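PA0821 (Pseudomonas aeruginosa, PDB 7DRG) probably acts as the immunity protein (antitoxin) that neutralises a VRR-NUC-domain effector of the type VI secretion system. Local coordinates at residues A21-L24 against P30-Y33; W75-E80 against K85-Y90; A124-I129 against A183-P188; S190-E195 against G311-E316; I305-G310 against R318-A323. All coordinates share one frame; numbering follows the deposited sequence.

Contact 3 lies nearest the middle of the chain and is buried, an amide set against a leucine between two strands; contact 2, a hairpin bound by backbone bonds and tryptophan-leucine packing, is a surface contact about 14 Å away between centres. Contacts 1 and 5 are partly buried loop closures, and contact 4 is a charged surface contact. The start of helix 191-204 ties several together: D194 bonds Y33 and the backbone of N23 in contact 1, while E195 holds R318 and G310 of contact 5. Contacts 4 and 5 interleave along the chain, whereas contacts 1, 2 and 3 follow in series. Charged side-chain bonds mark the helix start, backbone bonds and indole-leucine packing the hairpin.

Contact 1 (A21-L24 against P30-Y33); sequences AGNL and PEDY
Y33 lays one face of its phenol ring over the backbone of G22. The CA of G22 sits 3.6 Å from the centroid of the Y33 ring, 21° off the normal, a CH-pi contact displaced toward the hydroxyl-bearing rim. Glycine suits this place because any side chain would run into the ring. The torsion of Y33 explains the overlap: CG stands between its own backbone N and carbonyl carbon (chi1 73°), which folds the ring back over G22 while the backbone of Y33 still reaches the same residue. Two bonds grip G22, N to O of Y33 at 2.8 Å and O from N of E31, also at 2.8 Å. The carbonyl O of G22 additionally receives a CA-H contact from P30.

P30 adds apolar contacts: CB of A21 meets CB of P30 at 4.0 Å, and CD1 of L24 approaches CG of P30 at 4.3 Å, the proline ring offering both a compact apolar surface. N23 and E31 run obliquely past each other, amide and carboxylate planes 36° apart, without bonding: ND2 of N23 is held by the carbonyl of G29, and E31 makes a salt bridge with R120. D194, at the start of helix 191-204, accepts from N of N23 through OD1 and bonds the Y33 hydroxyl through OD2. P30 also packs on R204 of the second subunit. A21 to L24 form a type II beta turn, with N23 third and at positive phi, which asparagine tolerates well, in the connection between the antiparallel strands 19-22 and 34-46.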
# COMPACT_ATOMS: atom_id res chain seq x y z
N ALA B 21 13.68 -2.99 3.73
CA ALA B 21 14.45 -2.66 4.92
C ALA B 21 13.62 -2.87 6.17
O ALA B 21 12.40 -2.69 6.18
CB ALA B 21 14.94 -1.21 4.85
N GLY B 22 14.30 -3.26 7.25
CA GLY B 22 13.60 -3.51 8.49
C GLY B 22 12.93 -2.25 9.00
O GLY B 22 13.48 -1.15 8.90
N ASN B 23 11.72 -2.41 9.54
CA ASN B 23 10.97 -1.32 10.16
C ASN B 23 10.59 -0.22 9.17
O ASN B 23 10.36 0.92 9.59
CB ASN B 23 11.77 -0.73 11.34
CG ASN B 23 10.88 -0.18 12.43
OD1 ASN B 23 9.98 -0.87 12.90
ND2 ASN B 23 11.12 1.06 12.83
N LEU B 24 10.51 -0.53 7.88
CA LEU B 24 10.34 0.51 6.86
C LEU B 24 8.99 1.21 6.98
O LEU B 24 8.92 2.44 6.85
CB LEU B 24 10.50 -0.08 5.46
CG LEU B 24 10.20 0.90 4.31
CD1 LEU B 24 11.28 1.96 4.19
CD2 LEU B 24 10.01 0.19 2.99
N PRO B 30 13.30 3.12 8.66
CA PRO B 30 14.09 1.92 8.38
C PRO B 30 15.27 1.77 9.33
O PRO B 30 15.87 2.75 9.78
CB PRO B 30 14.56 2.13 6.94
CG PRO B 30 14.34 3.60 6.65
CD PRO B 30 13.16 3.98 7.48
N GLU B 31 15.59 0.52 9.64
CA GLU B 31 16.72 0.17 10.47
C GLU B 31 17.67 -0.72 9.68
O GLU B 31 17.36 -1.17 8.57
CB GLU B 31 16.27 -0.53 11.76
CG GLU B 31 15.61 0.43 12.74
CD GLU B 31 14.86 -0.27 13.85
OE1 GLU B 31 15.10 -1.48 14.07
OE2 GLU B 31 14.02 0.39 14.49
N ASP B 32 18.84 -0.98 10.27
CA ASP B 32 19.97 -1.56 9.55
C ASP B 32 19.90 -3.09 9.51
O ASP B 32 20.82 -3.79 9.93
CB ASP B 32 21.28 -1.08 10.18
CG ASP B 32 22.48 -1.30 9.28
OD1 ASP B 32 22.28 -1.52 8.07
OD2 ASP B 32 23.62 -1.27 9.80
N TYR B 33 18.79 -3.61 8.98
CA TYR B 33 18.65 -5.04 8.76
C TYR B 33 17.61 -5.24 7.67
O TYR B 33 16.88 -4.32 7.32
CB TYR B 33 18.26 -5.79 10.05
CG TYR B 33 16.82 -5.59 10.50
CD1 TYR B 33 16.46 -4.48 11.25
CD2 TYR B 33 15.83 -6.52 10.19
CE1 TYR B 33 15.15 -4.29 11.68
CE2 TYR B 33 14.51 -6.34 10.61
CZ TYR B 33 14.18 -5.21 11.35
OH TYR B 33 12.88 -5.00 11.77

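Contact 2 (W75-E80 against K85-Y90); sequences WLWREE and KPLTAY
L87 holds CG anti to its backbone N (chi1 176°), while W77 has CG anti to its carbonyl carbon, beside the backbone N (chi1 -75°), and the two side chains meet on one face of the paired strands. Methyl CD1 of L87 stands over the centre of the six-membered ring of W77, 3.7 Å from the centroid and 18° off the normal, a CH-pi contact. The same CD1 of L87 lies 3.7 Å from CE3 of W75, so one methyl of a branched aliphatic residue touches both indoles. CZ3 of W75 also touches the small CB of A89 at 4.0 Å.

Backbone bonds set this register. L76 and T88 form an antiparallel hydrogen-bonded pair, N of L76 to O of T88 at 2.8 Å and N of T88 to O of L76 at 3.0 Å. Beyond the strands, N of R78 bonds O of P86. The R78 chain bends to bring NH2 to O of K85 at 3.0 Å, tilted out of the guanidinium plane; NH2 also bonds the carbonyl of Q83. A water accepts from NE of R78 and is hydrogen-bonded to OG1 of T88.

The long arginine can thus join the carbonyls of K85 and Q83 next to the hairpin turn. Strands 75-77 and 87-89 make a beta hairpin, whose first strand also pairs with strand 109-114.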
# COMPACT_ATOMS: atom_id res chain seq x y z
N TRP B 75 22.04 -19.65 9.53
CA TRP B 75 21.62 -19.67 10.92
C TRP B 75 20.58 -20.76 11.18
O TRP B 75 19.75 -21.06 10.32
CB TRP B 75 21.02 -18.32 11.35
CG TRP B 75 21.93 -17.18 11.09
CD1 TRP B 75 21.83 -16.27 10.08
CD2 TRP B 75 23.09 -16.82 11.84
NE1 TRP B 75 22.86 -15.37 10.15
CE2 TRP B 75 23.65 -15.68 11.23
CE3 TRP B 75 23.72 -17.36 12.97
CZ2 TRP B 75 24.80 -15.06 11.70
CZ3 TRP B 75 24.87 -16.74 13.44
CH2 TRP B 75 25.39 -15.60 12.81
N LEU B 76 20.63 -21.32 12.39
CA LEU B 76 19.59 -22.21 12.89
C LEU B 76 18.99 -21.61 14.15
O LEU B 76 19.70 -21.42 15.15
CB LEU B 76 20.15 -23.61 13.17
CG LEU B 76 19.15 -24.51 13.90
CD1 LEU B 76 17.93 -24.77 13.03
CD2 LEU B 76 19.84 -25.82 14.28
N TRP B 77 17.69 -21.33 14.11
CA TRP B 77 16.94 -20.83 15.26
C TRP B 77 16.13 -21.97 15.87
O TRP B 77 15.49 -22.74 15.15
CB TRP B 77 16.00 -19.68 14.86
CG TRP B 77 16.67 -18.35 14.61
CD1 TRP B 77 16.99 -17.79 13.40
CD2 TRP B 77 17.09 -17.40 15.61
NE1 TRP B 77 17.59 -16.57 13.59
CE2 TRP B 77 17.66 -16.30 14.93
CE3 TRP B 77 17.05 -17.39 17.00
CZ2 TRP B 77 18.17 -15.20 15.61
CZ3 TRP B 77 17.56 -16.29 17.67
CH2 TRP B 77 18.12 -15.21 16.97
N ARG B 78 16.18 -22.09 17.20
CA ARG B 78 15.41 -23.09 17.93
C ARG B 78 14.78 -22.43 19.14
O ARG B 78 15.43 -21.65 19.85
CB ARG B 78 16.29 -24.27 18.38
CG ARG B 78 16.85 -25.13 17.24
CD ARG B 78 17.75 -26.23 17.79
NE ARG B 78 18.80 -25.65 18.61
CZ ARG B 78 19.44 -26.31 19.56
NH1 ARG B 78 19.14 -27.58 19.82
NH2 ARG B 78 20.38 -25.68 20.27
N GLU B 79 13.50 -22.73 19.39
CA GLU B 79 12.81 -22.13 20.53
C GLU B 79 13.09 -22.93 21.79
O GLU B 79 12.75 -24.12 21.87
CB GLU B 79 11.31 -22.04 20.27
CG GLU B 79 10.54 -21.46 21.46
CD GLU B 79 9.12 -21.07 21.12
OE1 GLU B 79 8.48 -20.39 21.95
OE2 GLU B 79 8.64 -21.44 20.02
N GLU B 80 13.70 -22.27 22.78
CA GLU B 80 14.06 -22.80 24.09
C GLU B 80 14.53 -24.25 24.02
O GLU B 80 13.87 -25.15 24.55
CB GLU B 80 12.89 -22.66 25.06
CG GLU B 80 12.37 -21.23 25.15
CD GLU B 80 11.66 -20.93 26.45
OE1 GLU B 80 11.60 -19.74 26.83
OE2 GLU B 80 11.16 -21.88 27.09
N LYS B 85 21.89 -23.51 22.23
CA LYS B 85 21.45 -22.14 22.24
C LYS B 85 20.29 -21.94 21.29
O LYS B 85 20.12 -22.70 20.33
CB LYS B 85 22.60 -21.20 21.85
CG LYS B 85 23.76 -21.21 22.83
CD LYS B 85 23.39 -20.49 24.12
CE LYS B 85 24.54 -20.53 25.10
NZ LYS B 85 25.81 -20.22 24.40
N PRO B 86 19.45 -20.93 21.55
CA PRO B 86 18.40 -20.59 20.58
C PRO B 86 18.93 -20.25 19.20
O PRO B 86 18.27 -20.54 18.20
CB PRO B 86 17.70 -19.38 21.23
CG PRO B 86 17.97 -19.54 22.69
CD PRO B 86 19.33 -20.16 22.80
N LEU B 87 20.13 -19.66 19.12
CA LEU B 87 20.74 -19.28 17.85
C LEU B 87 22.07 -19.99 17.68
O LEU B 87 22.94 -19.91 18.56
CB LEU B 87 20.95 -17.77 17.77
CG LEU B 87 21.68 -17.34 16.50
CD1 LEU B 87 20.86 -17.71 15.27
CD2 LEU B 87 21.96 -15.84 16.54
N THR B 88 22.24 -20.68 16.54
CA THR B 88 23.47 -21.38 16.22
C THR B 88 23.88 -21.04 14.79
O THR B 88 23.04 -21.08 13.88
CB THR B 88 23.31 -22.90 16.37
OG1 THR B 88 22.74 -23.20 17.66
CG2 THR B 88 24.65 -23.61 16.22
N ALA B 89 25.16 -20.71 14.58
CA ALA B 89 25.65 -20.56 13.22
C ALA B 89 25.54 -21.89 12.49
O ALA B 89 25.79 -22.95 13.06
CB ALA B 89 27.10 -20.08 13.21
N TYR B 90 25.15 -21.83 11.21
CA TYR B 90 24.89 -23.06 10.46
C TYR B 90 26.11 -23.97 10.41
O TYR B 90 25.99 -25.20 10.49
CB TYR B 90 24.42 -22.70 9.04
CG TYR B 90 24.23 -23.89 8.11
CD1 TYR B 90 23.23 -24.83 8.34
CD2 TYR B 90 25.03 -24.03 6.98
CE1 TYR B 90 23.05 -25.91 7.48
CE2 TYR B 90 24.86 -25.11 6.12
CZ TYR B 90 23.87 -26.03 6.37
OH TYR B 90 23.71 -27.09 5.50
O HOH W 1 19.90 -23.10 17.45

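Contact 3 (A124-I129 against A183-P188); sequences AWLFDI and AYNLSP
N185, on strand 182-186, sets its amide against L126 on strand 126-131 and carries the contact from its side. Its torsion places CG anti to the carbonyl carbon, beside the backbone N (chi1 -76°), which carries the amide across to L126. The two ends of the amide meet different parts of the leucine: ND2 of N185 lies 3.7 Å from CB of L126, and OD1 of N185 lies 3.7 Å from CD2 of L126. These are van der Waals touches, and the two side chains run past each other at a slant. L126 keeps CG anti to its own backbone N and offers the flat amide an apolar surface, CB and the methyl CD2.

The two strands do not pair directly: strands 144-151 and 34-46 stand between them in the antiparallel pairing, and the contact is made by side chains. A buried asparagine needs polar partners, and N185 has them: ND2 bonds the carbonyl of G123 and OG of S149, and OD1 accepts from R41. ND2 of N185 also approaches O of A124 at 4.1 Å. Farther along, S187 turns its hydroxyl to the carbonyl of R120 and takes the N-H of S190, just before helix 191-204 begins.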
# COMPACT_ATOMS: atom_id res chain seq x y z
N ALA B 124 16.08 -15.55 1.90
CA ALA B 124 15.24 -16.15 0.87
C ALA B 124 15.24 -17.67 0.91
O ALA B 124 14.33 -18.28 0.34
CB ALA B 124 15.68 -15.67 -0.51
N TRP B 125 16.21 -18.30 1.57
CA TRP B 125 16.23 -19.73 1.80
C TRP B 125 15.72 -20.00 3.21
O TRP B 125 16.18 -19.36 4.16
CB TRP B 125 17.63 -20.32 1.65
CG TRP B 125 18.25 -20.23 0.28
CD1 TRP B 125 19.05 -19.23 -0.19
CD2 TRP B 125 18.17 -21.21 -0.76
NE1 TRP B 125 19.45 -19.51 -1.47
CE2 TRP B 125 18.93 -20.72 -1.85
CE3 TRP B 125 17.52 -22.44 -0.89
CZ2 TRP B 125 19.05 -21.42 -3.04
CZ3 TRP B 125 17.65 -23.14 -2.08
CH2 TRP B 125 18.41 -22.63 -3.14
N LEU B 126 14.78 -20.93 3.34
CA LEU B 126 14.15 -21.20 4.63
C LEU B 126 13.79 -22.67 4.71
O LEU B 126 13.33 -23.26 3.73
CB LEU B 126 12.88 -20.36 4.81
CG LEU B 126 12.00 -20.70 6.01
CD1 LEU B 126 12.60 -20.08 7.26
CD2 LEU B 126 10.56 -20.24 5.80
N PHE B 127 13.99 -23.26 5.89
CA PHE B 127 13.41 -24.57 6.20
C PHE B 127 13.02 -24.52 7.67
O PHE B 127 13.89 -24.44 8.53
CB PHE B 127 14.41 -25.70 5.92
CG PHE B 127 13.81 -27.08 5.99
CD1 PHE B 127 13.76 -27.79 7.19
CD2 PHE B 127 13.31 -27.70 4.84
CE1 PHE B 127 13.24 -29.07 7.25
CE2 PHE B 127 12.79 -29.00 4.90
CZ PHE B 127 12.74 -29.67 6.10
N ASP B 128 11.72 -24.56 7.95
CA ASP B 128 11.19 -24.26 9.28
C ASP B 128 10.24 -25.36 9.70
O ASP B 128 9.19 -25.54 9.08
CB ASP B 128 10.48 -22.90 9.25
CG ASP B 128 10.02 -22.42 10.61
OD1 ASP B 128 10.05 -23.18 11.60
OD2 ASP B 128 9.62 -21.24 10.69
N ILE B 129 10.59 -26.08 10.77
CA ILE B 129 9.73 -27.12 11.34
C ILE B 129 9.15 -26.61 12.65
O ILE B 129 9.89 -26.15 13.52
CB ILE B 129 10.50 -28.43 11.59
CG1 ILE B 129 11.04 -29.00 10.29
CG2 ILE B 129 9.59 -29.44 12.29
CD1 ILE B 129 12.09 -30.09 10.54
N ALA B 183 5.73 -15.23 -1.23
CA ALA B 183 5.54 -14.80 0.15
C ALA B 183 6.76 -14.00 0.57
O ALA B 183 7.83 -14.10 -0.03
CB ALA B 183 5.34 -15.99 1.10
N TYR B 184 6.58 -13.20 1.62
CA TYR B 184 7.70 -12.54 2.27
C TYR B 184 8.13 -13.34 3.48
O TYR B 184 7.32 -13.57 4.39
CB TYR B 184 7.35 -11.11 2.70
CG TYR B 184 7.35 -10.15 1.55
CD1 TYR B 184 8.54 -9.61 1.08
CD2 TYR B 184 6.17 -9.81 0.90
CE1 TYR B 184 8.55 -8.75 0.00
CE2 TYR B 184 6.17 -8.94 -0.17
CZ TYR B 184 7.36 -8.42 -0.61
OH TYR B 184 7.37 -7.56 -1.69
N ASN B 185 9.40 -13.75 3.51
CA ASN B 185 9.99 -14.15 4.77
C ASN B 185 10.30 -12.90 5.56
O ASN B 185 10.85 -11.94 5.01
CB ASN B 185 11.27 -14.96 4.56
CG ASN B 185 11.00 -16.38 4.11
OD1 ASN B 185 9.91 -16.91 4.33
ND2 ASN B 185 12.00 -17.01 3.51
N LEU B 186 9.94 -12.88 6.84
CA LEU B 186 10.23 -11.74 7.70
C LEU B 186 11.42 -12.05 8.61
O LEU B 186 11.86 -13.20 8.72
CB LEU B 186 9.00 -11.37 8.54
CG LEU B 186 7.71 -11.14 7.76
CD1 LEU B 186 6.61 -10.68 8.71
CD2 LEU B 186 7.92 -10.12 6.64
N SER B 187 11.93 -11.01 9.24
CA SER B 187 13.04 -11.16 10.17
C SER B 187 12.70 -12.21 11.23
O SER B 187 11.60 -12.19 11.79
CB SER B 187 13.34 -9.82 10.84
OG SER B 187 14.19 -10.02 11.96
N PRO B 188 13.61 -13.15 11.51
CA PRO B 188 13.29 -14.19 12.50
C PRO B 188 13.06 -13.66 13.90
O PRO B 188 12.35 -14.30 14.68
CB PRO B 188 14.53 -15.10 12.45
CG PRO B 188 15.14 -14.85 11.11
CD PRO B 188 14.88 -13.40 10.81

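Contact 4 (S190-E195 against G311-E316); sequences SWDNDE and GSHDGE
The backbones stay well apart, the CA atoms of D192 and G311 being 9.2 Å from each other at their nearest, so the first turn of helix 191-204 meets the irregular loop 311-316 by side chains and a water. D192 extends CG anti to its backbone N (chi1 -169°), and H313 comes from the opposite direction. NE2 of H313 donates to OD2 of D192 at 2.7 Å with an N-H...O angle of 150°. The oxygen offers its syn lone pair and lies in the plane of the imidazole, at its edge, although carboxylate and ring planes are 63° apart. Histidine suits the place because its NE2 lies at the far end of the side chain and can donate across the distance between the backbones.

The other carboxylate oxygen, OD1 of D192, accepts from a water at 2.8 Å, and that water also donates to the carbonyl O of G311 at 2.7 Å. This carbonyl O lies over one face of the H313 ring, 3.8 Å above its plane.

E316 holds the loop that presents the histidine. OE2 of E316 takes N of H313 at 2.6 Å from above the carboxylate plane, and OE1 of E316 takes N of D314 at 2.8 Å. OG of S312 donates to the backbone O of E316 at 2.7 Å. D314 makes a salt bridge with R286 of the second subunit.

R318 forms salt bridges with D192, E195 and E316. The D192 bond would tend to favour a protonated H313, while R318, lying against the ring, would work against it, so the balance is uncertain.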
# COMPACT_ATOMS: atom_id res chain seq x y z
N SER B 190 12.66 -9.89 14.55
CA SER B 190 12.09 -8.55 14.57
C SER B 190 10.84 -8.44 13.71
O SER B 190 10.48 -7.34 13.29
CB SER B 190 13.13 -7.52 14.12
OG SER B 190 14.26 -7.52 14.97
N TRP B 191 10.15 -9.56 13.47
CA TRP B 191 9.03 -9.61 12.54
C TRP B 191 7.91 -8.65 12.92
O TRP B 191 7.15 -8.20 12.05
CB TRP B 191 8.49 -11.04 12.47
CG TRP B 191 8.43 -11.66 13.83
CD1 TRP B 191 9.42 -12.38 14.44
CD2 TRP B 191 7.36 -11.56 14.77
NE1 TRP B 191 9.02 -12.76 15.70
CE2 TRP B 191 7.76 -12.27 15.92
CE3 TRP B 191 6.10 -10.96 14.75
CZ2 TRP B 191 6.94 -12.39 17.04
CZ3 TRP B 191 5.29 -11.07 15.86
CH2 TRP B 191 5.71 -11.79 16.99
N ASP B 192 7.75 -8.34 14.22
CA ASP B 192 6.71 -7.40 14.60
C ASP B 192 6.94 -6.02 13.98
O ASP B 192 5.98 -5.30 13.69
CB ASP B 192 6.62 -7.28 16.13
CG ASP B 192 5.38 -6.54 16.58
OD1 ASP B 192 4.26 -7.04 16.33
OD2 ASP B 192 5.53 -5.46 17.18
N ASN B 193 8.21 -5.65 13.76
CA ASN B 193 8.51 -4.42 13.04
C ASN B 193 8.11 -4.50 11.58
O ASN B 193 7.91 -3.46 10.93
CB ASN B 193 10.01 -4.10 13.07
CG ASN B 193 10.52 -3.82 14.46
OD1 ASN B 193 9.76 -3.50 15.37
ND2 ASN B 193 11.84 -3.92 14.63
N ASP B 194 8.00 -5.71 11.04
CA ASP B 194 7.97 -5.89 9.60
C ASP B 194 6.66 -6.43 9.07
O ASP B 194 6.46 -6.39 7.85
CB ASP B 194 9.15 -6.79 9.20
CG ASP B 194 10.48 -6.16 9.57
OD1 ASP B 194 10.78 -5.06 9.05
OD2 ASP B 194 11.20 -6.71 10.42
N GLU B 195 5.76 -6.91 9.92
CA GLU B 195 4.40 -7.20 9.47
C GLU B 195 3.75 -6.05 8.72
O GLU B 195 3.02 -6.31 7.75
CB GLU B 195 3.52 -7.62 10.66
CG GLU B 195 3.90 -8.96 11.28
CD GLU B 195 2.94 -9.40 12.37
OE1 GLU B 195 2.25 -8.53 12.94
OE2 GLU B 195 2.88 -10.62 12.65
N GLY B 311 -1.28 -6.65 16.83
CA GLY B 311 -1.96 -5.37 16.91
C GLY B 311 -1.06 -4.21 16.53
O GLY B 311 0.17 -4.27 16.63
N SER B 312 -1.69 -3.13 16.07
CA SER B 312 -0.96 -1.93 15.69
C SER B 312 -0.54 -1.14 16.93
O SER B 312 -1.33 -0.94 17.86
CB SER B 312 -1.82 -1.05 14.78
OG SER B 312 -1.10 0.10 14.37
N HIS B 313 0.71 -0.67 16.93
CA HIS B 313 1.26 0.04 18.08
C HIS B 313 1.09 1.55 17.97
O HIS B 313 0.64 2.20 18.92
CB HIS B 313 2.75 -0.30 18.24
CG HIS B 313 3.02 -1.75 18.44
ND1 HIS B 313 2.41 -2.50 19.43
CD2 HIS B 313 3.86 -2.60 17.79
CE1 HIS B 313 2.85 -3.74 19.37
NE2 HIS B 313 3.73 -3.83 18.39
N ASP B 314 1.48 2.12 16.83
CA ASP B 314 1.53 3.57 16.65
C ASP B 314 1.07 3.92 15.24
O ASP B 314 1.73 4.67 14.51
CB ASP B 314 2.94 4.10 16.93
CG ASP B 314 2.99 5.62 17.09
OD1 ASP B 314 1.91 6.27 17.18
OD2 ASP B 314 4.11 6.17 17.13
N GLY B 315 -0.07 3.36 14.84
CA GLY B 315 -0.69 3.71 13.58
C GLY B 315 -0.24 2.90 12.38
O GLY B 315 -0.67 3.19 11.26
N GLU B 316 0.62 1.90 12.57
CA GLU B 316 1.10 1.15 11.42
C GLU B 316 0.04 0.17 10.93
O GLU B 316 -0.88 -0.22 11.66
CB GLU B 316 2.39 0.42 11.75
CG GLU B 316 2.22 -0.78 12.66
CD GLU B 316 2.24 -0.44 14.14
OE1 GLU B 316 2.29 0.76 14.50
OE2 GLU B 316 2.21 -1.40 14.94
O HOH W 2 1.88 -6.20 17.44

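Contact 5 (I305-G310 against R318-A323); sequences IGSLHG and RLVGWA
The carbonyl O of L319 accepts two hydrogen bonds. N of L308 donates to O of L319 at 3.0 Å, from nearly straight beyond the C=O bond, and N of H309 to the same O of L319 at 3.1 Å from above the carbonyl plane; both are bent at the hydrogen. In return the backbone N of L319 donates to ND1 of H309 at 3.0 Å, with an N-H...N angle of 172° and a tilt of 25° from the ring plane. H309 reaches it with CG beside its own backbone N (chi1 -72°). Farther along, N of G321 donates to OG of S307 at 3.1 Å, a small hydroxyl placed where the chain passes into helix 321-328.

Apolar contacts line the same seam. L308 and L319 lie side by side, their CB atoms 4.1 Å apart, L319 also runs along H309, and W322 of the second subunit packs on L319. G310 O is buried without a polar partner, its nearest neighbours being CD of R318 and CG1 of V320, each at 3.3 Å.

Since ND1 of H309 accepts, its NE2, bonded to E198, probably carries the proton, which fits a neutral imidazole.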
# COMPACT_ATOMS: atom_id res chain seq x y z
N ILE B 305 -9.97 -16.78 9.75
CA ILE B 305 -8.85 -17.42 10.43
C ILE B 305 -8.33 -16.58 11.58
O ILE B 305 -7.23 -16.83 12.09
CB ILE B 305 -7.70 -17.77 9.45
CG1 ILE B 305 -7.18 -16.51 8.75
CG2 ILE B 305 -8.16 -18.81 8.42
CD1 ILE B 305 -6.01 -16.80 7.81
N GLY B 306 -9.09 -15.60 12.01
CA GLY B 306 -8.60 -14.65 12.97
C GLY B 306 -7.64 -13.67 12.33
O GLY B 306 -7.51 -13.57 11.11
N SER B 307 -6.94 -12.94 13.18
CA SER B 307 -6.00 -11.94 12.69
C SER B 307 -4.76 -12.61 12.10
O SER B 307 -4.29 -13.64 12.58
CB SER B 307 -5.62 -10.99 13.81
OG SER B 307 -6.76 -10.26 14.22
N LEU B 308 -4.26 -12.02 11.01
CA LEU B 308 -3.02 -12.47 10.39
C LEU B 308 -1.79 -11.87 11.05
O LEU B 308 -0.71 -12.48 11.00
CB LEU B 308 -3.03 -12.12 8.90
CG LEU B 308 -3.96 -12.99 8.06
CD1 LEU B 308 -4.30 -12.31 6.75
CD2 LEU B 308 -3.31 -14.35 7.81
N HIS B 309 -1.94 -10.70 11.66
CA HIS B 309 -0.84 -9.93 12.22
C HIS B 309 -1.14 -9.59 13.68
O HIS B 309 -2.26 -9.76 14.17
CB HIS B 309 -0.63 -8.62 11.43
CG HIS B 309 -0.03 -8.84 10.08
ND1 HIS B 309 -0.22 -7.96 9.03
CD2 HIS B 309 0.75 -9.83 9.60
CE1 HIS B 309 0.43 -8.40 7.97
NE2 HIS B 309 1.04 -9.53 8.29
N GLY B 310 -0.12 -9.11 14.38
CA GLY B 310 -0.31 -8.55 15.70
C GLY B 310 -1.01 -7.20 15.65
O GLY B 310 -1.31 -6.65 14.58
N ARG B 318 -1.74 -3.19 9.88
CA ARG B 318 -1.75 -4.58 10.33
C ARG B 318 -3.00 -5.26 9.82
O ARG B 318 -4.10 -4.70 9.91
CB ARG B 318 -1.73 -4.70 11.86
CG ARG B 318 -0.63 -3.95 12.57
CD ARG B 318 0.62 -4.80 12.70
NE ARG B 318 1.63 -4.10 13.50
CZ ARG B 318 2.72 -4.67 13.99
NH1 ARG B 318 2.96 -5.96 13.77
NH2 ARG B 318 3.57 -3.95 14.70
N LEU B 319 -2.86 -6.49 9.32
CA LEU B 319 -4.02 -7.25 8.85
C LEU B 319 -4.63 -7.97 10.05
O LEU B 319 -4.30 -9.11 10.37
CB LEU B 319 -3.62 -8.23 7.75
CG LEU B 319 -3.28 -7.59 6.41
CD1 LEU B 319 -2.77 -8.69 5.47
CD2 LEU B 319 -4.48 -6.88 5.82
N VAL B 320 -5.56 -7.28 10.71
CA VAL B 320 -6.27 -7.80 11.87
C VAL B 320 -7.77 -7.71 11.61
O VAL B 320 -8.23 -6.91 10.79
CB VAL B 320 -5.91 -7.04 13.16
CG1 VAL B 320 -4.41 -7.10 13.43
CG2 VAL B 320 -6.38 -5.58 13.07
N GLY B 321 -8.51 -8.54 12.33
CA GLY B 321 -9.97 -8.50 12.34
C GLY B 321 -10.63 -8.47 10.98
O GLY B 321 -10.45 -9.39 10.18
N TRP B 322 -11.40 -7.41 10.72
CA TRP B 322 -12.15 -7.32 9.47
C TRP B 322 -11.23 -7.38 8.26
O TRP B 322 -11.58 -8.00 7.24
CB TRP B 322 -12.96 -6.01 9.46
CG TRP B 322 -13.70 -5.73 8.19
CD1 TRP B 322 -14.99 -6.07 7.90
CD2 TRP B 322 -13.21 -5.02 7.04
NE1 TRP B 322 -15.33 -5.63 6.64
CE2 TRP B 322 -14.26 -4.98 6.09
CE3 TRP B 322 -11.99 -4.42 6.72
CZ2 TRP B 322 -14.12 -4.36 4.85
CZ3 TRP B 322 -11.85 -3.81 5.48
CH2 TRP B 322 -12.91 -3.79 4.56
N ALA B 323 -10.06 -6.76 8.34
CA ALA B 323 -9.17 -6.71 7.19
C ALA B 323 -8.61 -8.09 6.87
O ALA B 323 -8.41 -8.42 5.70
CB ALA B 323 -8.04 -5.71 7.43